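Local coordinates for protein thermophilic dibenzothiophene desulfurization enzyme C (Paenibacillus sp. A11-2, PDB 5XDC) that probably catalyses the FMNH2- and oxygen-dependent oxidation of dibenzothiophene to its sulfoxide and then its sulfone, at residues 21-35 with 76-88. Residues are numbered along the deposited sequence; the frame is centred on the assembly and turned at random.
Sequences ATELAKTFRVTVRER and AIAEIASADASLG
With chi1 at -178°, the carboxylate of Asp84 extends opposite its own amide nitrogen, and a bend at chi3 (-68°) in Arg35 helps bring the two groups together with their planes nearly coplanar. Both terminal nitrogens of Arg35 then close end-on upon one oxygen, NH1 at 2.8 Å and NH2 at 2.9 Å from Asp84 OD2. The other oxygen, OD1, accepts from Leu87 N as the N-cap of helix 85-104, so this buried carboxylate ties the helix start to helix 16-38. Arg35 NE is fixed in turn by a nearly straight bond to Thr31 OG1. A leucine in place of Arg35 would probably leave the carboxylate of Asp84 without its countercharge and freer to turn away from its cap. These helices belong to the N-terminal helical domain of the acyl-CoA dehydrogenase fold, where segments 21-35 and 76-83 run nearly parallel, crossing at -16°. Between them Ala25 and Ala83 meet through their CB atoms at 3.7 Å. Leu87 CD1 sits over the centre of the Phe28 ring in a CH-pi contact, 3.4 Å from the centroid, while Ile80 CG2 meets the ring edge. Toward the more exposed edge, Glu79 fits as a knob among Ala21, Thr22, Ala25 and Arg29. Ala83 CB lies against one face of the Arg29 guanidinium, whose NH2 makes a weak salt bridge to Glu79 OE1 (3.4 Å), reinforced by a water joining Arg29 NH1, Glu79 OE1 and Thr22 O.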
ATOM      1  N   ALA B  21       7.438  -6.615  34.819  1.00 19.90           N
ATOM      2  CA  ALA B  21       6.653  -6.997  33.646  1.00 19.79           C
ATOM      3  C   ALA B  21       7.511  -7.737  32.626  1.00 17.62           C
ATOM      4  O   ALA B  21       7.069  -8.729  32.026  1.00 17.58           O
ATOM      5  CB  ALA B  21       6.016  -5.754  33.019  1.00 21.19           C
ATOM      6  N   THR B  22       8.745  -7.272  32.421  1.00 20.10           N
ATOM      7  CA  THR B  22       9.652  -7.933  31.491  1.00 19.40           C
ATOM      8  C   THR B  22       9.921  -9.367  31.918  1.00 20.99           C
ATOM      9  O   THR B  22       9.927 -10.282  31.083  1.00 20.05           O
ATOM     10  CB  THR B  22      10.957  -7.137  31.379  1.00 22.81           C
ATOM     11  OG1 THR B  22      10.700  -5.894  30.722  1.00 23.29           O
ATOM     12  CG2 THR B  22      12.013  -7.892  30.581  1.00 31.42           C
ATOM     13  N   GLU B  23      10.148  -9.586  33.217  0.53 19.50           N
ATOM     14  CA  GLU B  23      10.386 -10.941  33.701  0.53 21.53           C
ATOM     15  C   GLU B  23       9.139 -11.800  33.554  0.53 17.77           C
ATOM     16  O   GLU B  23       9.231 -12.965  33.154  0.53 20.31           O
ATOM     17  CB  GLU B  23      10.853 -10.913  35.159  0.53 25.01           C
ATOM     18  CG  GLU B  23      11.186 -12.291  35.725  0.53 19.79           C
ATOM     19  CD  GLU B  23      12.121 -13.094  34.836  0.53 32.62           C
ATOM     20  OE1 GLU B  23      11.722 -14.189  34.371  0.53 29.59           O
ATOM     21  OE2 GLU B  23      13.251 -12.626  34.596  0.53 35.41           O
ATOM     22  N   LEU B  24       7.961 -11.249  33.865  1.00 18.89           N
ATOM     23  CA  LEU B  24       6.721 -11.991  33.634  1.00 17.64           C
ATOM     24  C   LEU B  24       6.612 -12.414  32.166  1.00 18.77           C
ATOM     25  O   LEU B  24       6.342 -13.582  31.860  1.00 18.40           O
ATOM     26  CB  LEU B  24       5.512 -11.148  34.036  1.00 19.85           C
ATOM     27  CG  LEU B  24       5.203 -11.035  35.530  1.00 17.35           C
ATOM     28  CD1 LEU B  24       4.186  -9.944  35.742  1.00 19.35           C
ATOM     29  CD2 LEU B  24       4.687 -12.345  36.079  1.00 25.65           C
ATOM     30  N   ALA B  25       6.839 -11.470  31.249  1.00 20.11           N
ATOM     31  CA  ALA B  25       6.738 -11.756  29.818  1.00 17.82           C
ATOM     32  C   ALA B  25       7.720 -12.843  29.390  1.00 18.87           C
ATOM     33  O   ALA B  25       7.388 -13.717  28.578  1.00 17.50           O
ATOM     34  CB  ALA B  25       6.982 -10.469  29.035  1.00 18.33           C
ATOM     35  N   LYS B  26       8.943 -12.792  29.918  1.00 18.23           N
ATOM     36  CA  LYS B  26       9.923 -13.847  29.687  1.00 20.71           C
ATOM     37  C   LYS B  26       9.354 -15.222  30.024  1.00 21.37           C
ATOM     38  O   LYS B  26       9.461 -16.165  29.232  1.00 20.83           O
ATOM     39  CB  LYS B  26      11.167 -13.548  30.526  1.00 22.39           C
ATOM     40  CG  LYS B  26      12.444 -14.235  30.092  1.00 39.10           C
ATOM     41  CD  LYS B  26      13.697 -13.545  30.671  1.00 42.80           C
ATOM     42  CE  LYS B  26      13.693 -12.029  30.383  1.00 49.86           C
ATOM     43  NZ  LYS B  26      15.031 -11.363  30.398  1.00 63.13           N
ATOM     44  N   THR B  27       8.749 -15.363  31.204  1.00 21.20           N
ATOM     45  CA  THR B  27       8.202 -16.661  31.581  1.00 18.23           C
ATOM     46  C   THR B  27       7.039 -17.050  30.676  1.00 21.38           C
ATOM     47  O   THR B  27       6.892 -18.223  30.315  1.00 19.25           O
ATOM     48  CB  THR B  27       7.771 -16.661  33.052  1.00 22.71           C
ATOM     49  OG1 THR B  27       6.610 -15.844  33.244  1.00 30.68           O
ATOM     50  CG2 THR B  27       8.890 -16.145  33.948  1.00 20.58           C
ATOM     51  N   PHE B  28       6.223 -16.076  30.266  1.00 18.72           N
ATOM     52  CA  PHE B  28       5.061 -16.402  29.447  1.00 16.34           C
ATOM     53  C   PHE B  28       5.477 -16.915  28.066  1.00 16.90           C
ATOM     54  O   PHE B  28       4.799 -17.787  27.502  1.00 17.42           O
ATOM     55  CB  PHE B  28       4.148 -15.173  29.297  1.00 16.52           C
ATOM     56  CG  PHE B  28       3.536 -14.668  30.596  1.00 16.87           C
ATOM     57  CD1 PHE B  28       3.445 -15.479  31.728  1.00 18.80           C
ATOM     58  CD2 PHE B  28       3.029 -13.380  30.669  1.00 21.84           C
ATOM     59  CE1 PHE B  28       2.882 -15.000  32.897  1.00 17.03           C
ATOM     60  CE2 PHE B  28       2.464 -12.895  31.843  1.00 25.48           C
ATOM     61  CZ  PHE B  28       2.390 -13.710  32.957  1.00 23.90           C
ATOM     62  N   ARG B  29       6.577 -16.391  27.506  1.00 20.75           N
ATOM     63  CA  ARG B  29       7.011 -16.830  26.174  1.00 18.86           C
ATOM     64  C   ARG B  29       7.347 -18.314  26.142  1.00 22.06           C
ATOM     65  O   ARG B  29       7.231 -18.951  25.086  1.00 22.90           O
ATOM     66  CB  ARG B  29       8.232 -16.042  25.703  1.00 21.74           C
ATOM     67  CG  ARG B  29       7.941 -14.629  25.345  1.00 31.52           C
ATOM     68  CD  ARG B  29       9.091 -13.947  24.581  1.00 38.33           C
ATOM     69  NE  ARG B  29       8.788 -12.522  24.457  1.00 31.28           N
ATOM     70  CZ  ARG B  29       9.165 -11.586  25.324  1.00 35.09           C
ATOM     71  NH1 ARG B  29       9.911 -11.904  26.377  1.00 27.29           N
ATOM     72  NH2 ARG B  29       8.799 -10.323  25.133  1.00 29.76           N
ATOM     73  N   VAL B  30       7.776 -18.877  27.275  1.00 22.83           N
ATOM     74  CA  VAL B  30       8.194 -20.278  27.310  1.00 21.12           C
ATOM     75  C   VAL B  30       7.028 -21.201  26.984  1.00 22.14           C
ATOM     76  O   VAL B  30       7.205 -22.245  26.348  1.00 25.65           O
ATOM     77  CB  VAL B  30       8.803 -20.620  28.683  1.00 28.42           C
ATOM     78  CG1 VAL B  30       9.176 -22.097  28.751  1.00 29.47           C
ATOM     79  CG2 VAL B  30      10.013 -19.742  28.971  1.00 26.97           C
ATOM     80  N   THR B  31       5.823 -20.852  27.439  1.00 21.15           N
ATOM     81  CA  THR B  31       4.691 -21.760  27.390  1.00 22.79           C
ATOM     82  C   THR B  31       3.547 -21.299  26.497  1.00 21.05           C
ATOM     83  O   THR B  31       2.565 -22.039  26.362  1.00 22.61           O
ATOM     84  CB  THR B  31       4.127 -21.973  28.798  1.00 26.08           C
ATOM     85  OG1 THR B  31       3.808 -20.695  29.368  1.00 24.08           O
ATOM     86  CG2 THR B  31       5.131 -22.716  29.673  1.00 30.79           C
ATOM     87  N   VAL B  32       3.627 -20.108  25.894  1.00 19.96           N
ATOM     88  CA  VAL B  32       2.458 -19.553  25.214  1.00 16.61           C
ATOM     89  C   VAL B  32       2.034 -20.431  24.036  1.00 18.73           C
ATOM     90  O   VAL B  32       0.838 -20.597  23.769  1.00 17.55           O
ATOM     91  CB  VAL B  32       2.733 -18.099  24.775  1.00 18.25           C
ATOM     92  CG1 VAL B  32       3.948 -18.005  23.844  1.00 20.28           C
ATOM     93  CG2 VAL B  32       1.485 -17.489  24.125  1.00 19.40           C
ATOM     94  N   ARG B  33       2.994 -20.991  23.301  1.00 19.70           N
ATOM     95  CA  ARG B  33       2.645 -21.774  22.118  1.00 21.06           C
ATOM     96  C   ARG B  33       1.733 -22.940  22.487  1.00 20.41           C
ATOM     97  O   ARG B  33       0.689 -23.151  21.859  1.00 21.12           O
ATOM     98  CB  ARG B  33       3.926 -22.257  21.426  1.00 23.62           C
ATOM     99  CG  ARG B  33       3.731 -23.053  20.133  1.00 30.22           C
ATOM    100  CD  ARG B  33       4.977 -22.941  19.219  1.00 36.54           C
ATOM    101  NE  ARG B  33       6.231 -23.127  19.950  1.00 45.13           N
ATOM    102  CZ  ARG B  33       7.433 -22.718  19.540  1.00 50.28           C
ATOM    103  NH1 ARG B  33       7.589 -22.075  18.387  1.00 29.81           N
ATOM    104  NH2 ARG B  33       8.497 -22.951  20.301  1.00 55.35           N
ATOM    105  N   GLU B  34       2.089 -23.691  23.531  1.00 23.28           N
ATOM    106  CA  GLU B  34       1.254 -24.815  23.949  1.00 21.82           C
ATOM    107  C   GLU B  34      -0.023 -24.340  24.644  1.00 18.77           C
ATOM    108  O   GLU B  34      -1.105 -24.906  24.434  1.00 20.93           O
ATOM    109  CB  GLU B  34       2.058 -25.744  24.867  1.00 27.36           C
ATOM    110  N   ARG B  35       0.073 -23.297  25.473  1.00 17.91           N
ATOM    111  CA  ARG B  35      -1.101 -22.843  26.211  1.00 19.30           C
ATOM    112  C   ARG B  35      -2.183 -22.294  25.291  1.00 22.25           C
ATOM    113  O   ARG B  35      -3.373 -22.562  25.492  1.00 22.36           O
ATOM    114  CB  ARG B  35      -0.714 -21.787  27.240  1.00 18.15           C
ATOM    115  CG  ARG B  35      -0.070 -22.363  28.485  1.00 22.12           C
ATOM    116  CD  ARG B  35       0.099 -21.292  29.548  1.00 21.00           C
ATOM    117  NE  ARG B  35       1.094 -20.284  29.159  1.00 19.35           N
ATOM    118  CZ  ARG B  35       0.820 -19.073  28.678  1.00 16.90           C
ATOM    119  NH1 ARG B  35      -0.420 -18.655  28.526  1.00 15.15           N
ATOM    120  NH2 ARG B  35       1.817 -18.248  28.383  1.00 18.49           N
ATOM    121  N   ALA B  76       4.065  -1.628  30.161  1.00 12.75           N
ATOM    122  CA  ALA B  76       3.962  -2.984  30.688  1.00 12.30           C
ATOM    123  C   ALA B  76       2.970  -3.811  29.877  1.00 11.92           C
ATOM    124  O   ALA B  76       3.203  -4.998  29.629  1.00 14.73           O
ATOM    125  CB  ALA B  76       3.547  -2.955  32.161  1.00 14.32           C
ATOM    126  N   ILE B  77       1.855  -3.203  29.471  1.00 13.73           N
ATOM    127  CA  ILE B  77       0.877  -3.900  28.629  1.00 13.68           C
ATOM    128  C   ILE B  77       1.534  -4.361  27.336  1.00 13.51           C
ATOM    129  O   ILE B  77       1.383  -5.515  26.915  1.00 14.13           O
ATOM    130  CB  ILE B  77      -0.330  -2.988  28.340  1.00 12.04           C
ATOM    131  CG1 ILE B  77      -1.182  -2.771  29.598  1.00 12.58           C
ATOM    132  CG2 ILE B  77      -1.208  -3.573  27.233  1.00 14.55           C
ATOM    133  CD1 ILE B  77      -2.161  -1.631  29.499  1.00 14.42           C
ATOM    134  N   ALA B  78       2.230  -3.447  26.659  1.00 13.48           N
ATOM    135  CA  ALA B  78       2.882  -3.800  25.397  1.00 13.92           C
ATOM    136  C   ALA B  78       3.922  -4.891  25.601  1.00 15.07           C
ATOM    137  O   ALA B  78       4.050  -5.807  24.777  1.00 14.42           O
ATOM    138  CB  ALA B  78       3.511  -2.557  24.760  1.00 14.22           C
ATOM    139  N   GLU B  79       4.673  -4.823  26.699  1.00 13.73           N
ATOM    140  CA  GLU B  79       5.712  -5.821  26.930  1.00 14.02           C
ATOM    141  C   GLU B  79       5.092  -7.197  27.129  1.00 16.47           C
ATOM    142  O   GLU B  79       5.530  -8.187  26.529  1.00 15.59           O
ATOM    143  CB  GLU B  79       6.556  -5.418  28.139  1.00 17.16           C
ATOM    144  CG  GLU B  79       7.612  -6.435  28.545  1.00 17.01           C
ATOM    145  CD  GLU B  79       8.656  -6.681  27.472  1.00 22.44           C
ATOM    146  OE1 GLU B  79       9.193  -7.809  27.408  1.00 26.68           O
ATOM    147  OE2 GLU B  79       8.920  -5.764  26.666  1.00 23.43           O
ATOM    148  N   ILE B  80       4.061  -7.277  27.967  1.00 14.58           N
ATOM    149  CA  ILE B  80       3.427  -8.570  28.196  1.00 13.29           C
ATOM    150  C   ILE B  80       2.769  -9.064  26.918  1.00 12.65           C
ATOM    151  O   ILE B  80       2.852 -10.249  26.584  1.00 13.90           O
ATOM    152  CB  ILE B  80       2.429  -8.478  29.364  1.00 12.40           C
ATOM    153  CG1 ILE B  80       3.206  -8.239  30.664  1.00 15.86           C
ATOM    154  CG2 ILE B  80       1.613  -9.741  29.473  1.00 14.53           C
ATOM    155  CD1 ILE B  80       2.348  -7.979  31.881  1.00 18.26           C
ATOM    156  N   ALA B  81       2.090  -8.171  26.197  1.00 14.73           N
ATOM    157  CA  ALA B  81       1.402  -8.582  24.981  1.00 12.38           C
ATOM    158  C   ALA B  81       2.377  -9.139  23.950  1.00 12.57           C
ATOM    159  O   ALA B  81       2.006 -10.020  23.171  1.00 14.77           O
ATOM    160  CB  ALA B  81       0.640  -7.410  24.374  1.00 14.19           C
ATOM    161  N   SER B  82       3.610  -8.613  23.914  1.00 14.23           N
ATOM    162  CA  SER B  82       4.605  -9.092  22.963  1.00 15.08           C
ATOM    163  C   SER B  82       4.972 -10.544  23.212  1.00 16.18           C
ATOM    164  O   SER B  82       5.412 -11.224  22.281  1.00 16.41           O
ATOM    165  CB  SER B  82       5.861  -8.213  23.020  1.00 15.83           C
ATOM    166  OG  SER B  82       6.658  -8.489  24.163  1.00 16.13           O
ATOM    167  N   ALA B  83       4.806 -11.024  24.444  1.00 14.06           N
ATOM    168  CA  ALA B  83       5.070 -12.407  24.820  1.00 12.80           C
ATOM    169  C   ALA B  83       3.842 -13.290  24.681  1.00 15.98           C
ATOM    170  O   ALA B  83       3.944 -14.430  24.215  1.00 17.57           O
ATOM    171  CB  ALA B  83       5.562 -12.472  26.271  1.00 14.85           C
ATOM    172  N   ASP B  84       2.687 -12.781  25.103  1.00 15.25           N
ATOM    173  CA  ASP B  84       1.452 -13.558  25.131  1.00 13.42           C
ATOM    174  C   ASP B  84       0.322 -12.551  24.983  1.00 12.58           C
ATOM    175  O   ASP B  84       0.054 -11.784  25.914  1.00 14.15           O
ATOM    176  CB  ASP B  84       1.339 -14.356  26.429  1.00 18.05           C
ATOM    177  CG  ASP B  84       0.091 -15.213  26.491  1.00 15.08           C
ATOM    178  OD1 ASP B  84      -0.979 -14.746  26.053  1.00 14.98           O
ATOM    179  OD2 ASP B  84       0.190 -16.352  27.008  1.00 17.06           O
ATOM    180  N   ALA B  85      -0.311 -12.523  23.809  1.00 12.31           N
ATOM    181  CA  ALA B  85      -1.301 -11.489  23.539  1.00 14.81           C
ATOM    182  C   ALA B  85      -2.529 -11.631  24.421  1.00 12.40           C
ATOM    183  O   ALA B  85      -3.161 -10.627  24.746  1.00 13.86           O
ATOM    184  CB  ALA B  85      -1.702 -11.510  22.059  1.00 12.19           C
ATOM    185  N   SER B  86      -2.907 -12.862  24.788  1.00 11.44           N
ATOM    186  CA  SER B  86      -4.056 -13.040  25.669  1.00 12.73           C
ATOM    187  C   SER B  86      -3.766 -12.493  27.054  1.00 11.24           C
ATOM    188  O   SER B  86      -4.615 -11.823  27.658  1.00 13.18           O
ATOM    189  CB  SER B  86      -4.422 -14.519  25.768  1.00 14.13           C
ATOM    190  OG  SER B  86      -5.007 -15.004  24.562  1.00 14.59           O
ATOM    191  N   LEU B  87      -2.579 -12.779  27.579  1.00 13.97           N
ATOM    192  CA  LEU B  87      -2.226 -12.250  28.889  1.00 13.86           C
ATOM    193  C   LEU B  87      -2.056 -10.734  28.842  1.00 15.08           C
ATOM    194  O   LEU B  87      -2.470 -10.039  29.770  1.00 14.19           O
ATOM    195  CB  LEU B  87      -0.973 -12.936  29.416  1.00 13.85           C
ATOM    196  CG  LEU B  87      -1.208 -14.370  29.909  1.00 19.44           C
ATOM    197  CD1 LEU B  87       0.101 -15.111  30.141  1.00 26.33           C
ATOM    198  CD2 LEU B  87      -2.039 -14.352  31.188  1.00 20.65           C
ATOM    199  N   GLY B  88      -1.487 -10.195  27.761  1.00 14.95           N
ATOM    200  CA  GLY B  88      -1.467  -8.747  27.612  1.00 13.35           C
ATOM    201  C   GLY B  88      -2.862  -8.146  27.586  1.00 12.77           C
ATOM    202  O   GLY B  88      -3.129  -7.124  28.224  1.00 13.00           O
TER
HETATM  203  O   HOH W   1      10.560 -10.008  28.304  1.00 29.30           O
HETATM  204  O   HOH W   2       7.442 -12.971  21.971  1.00 30.07           O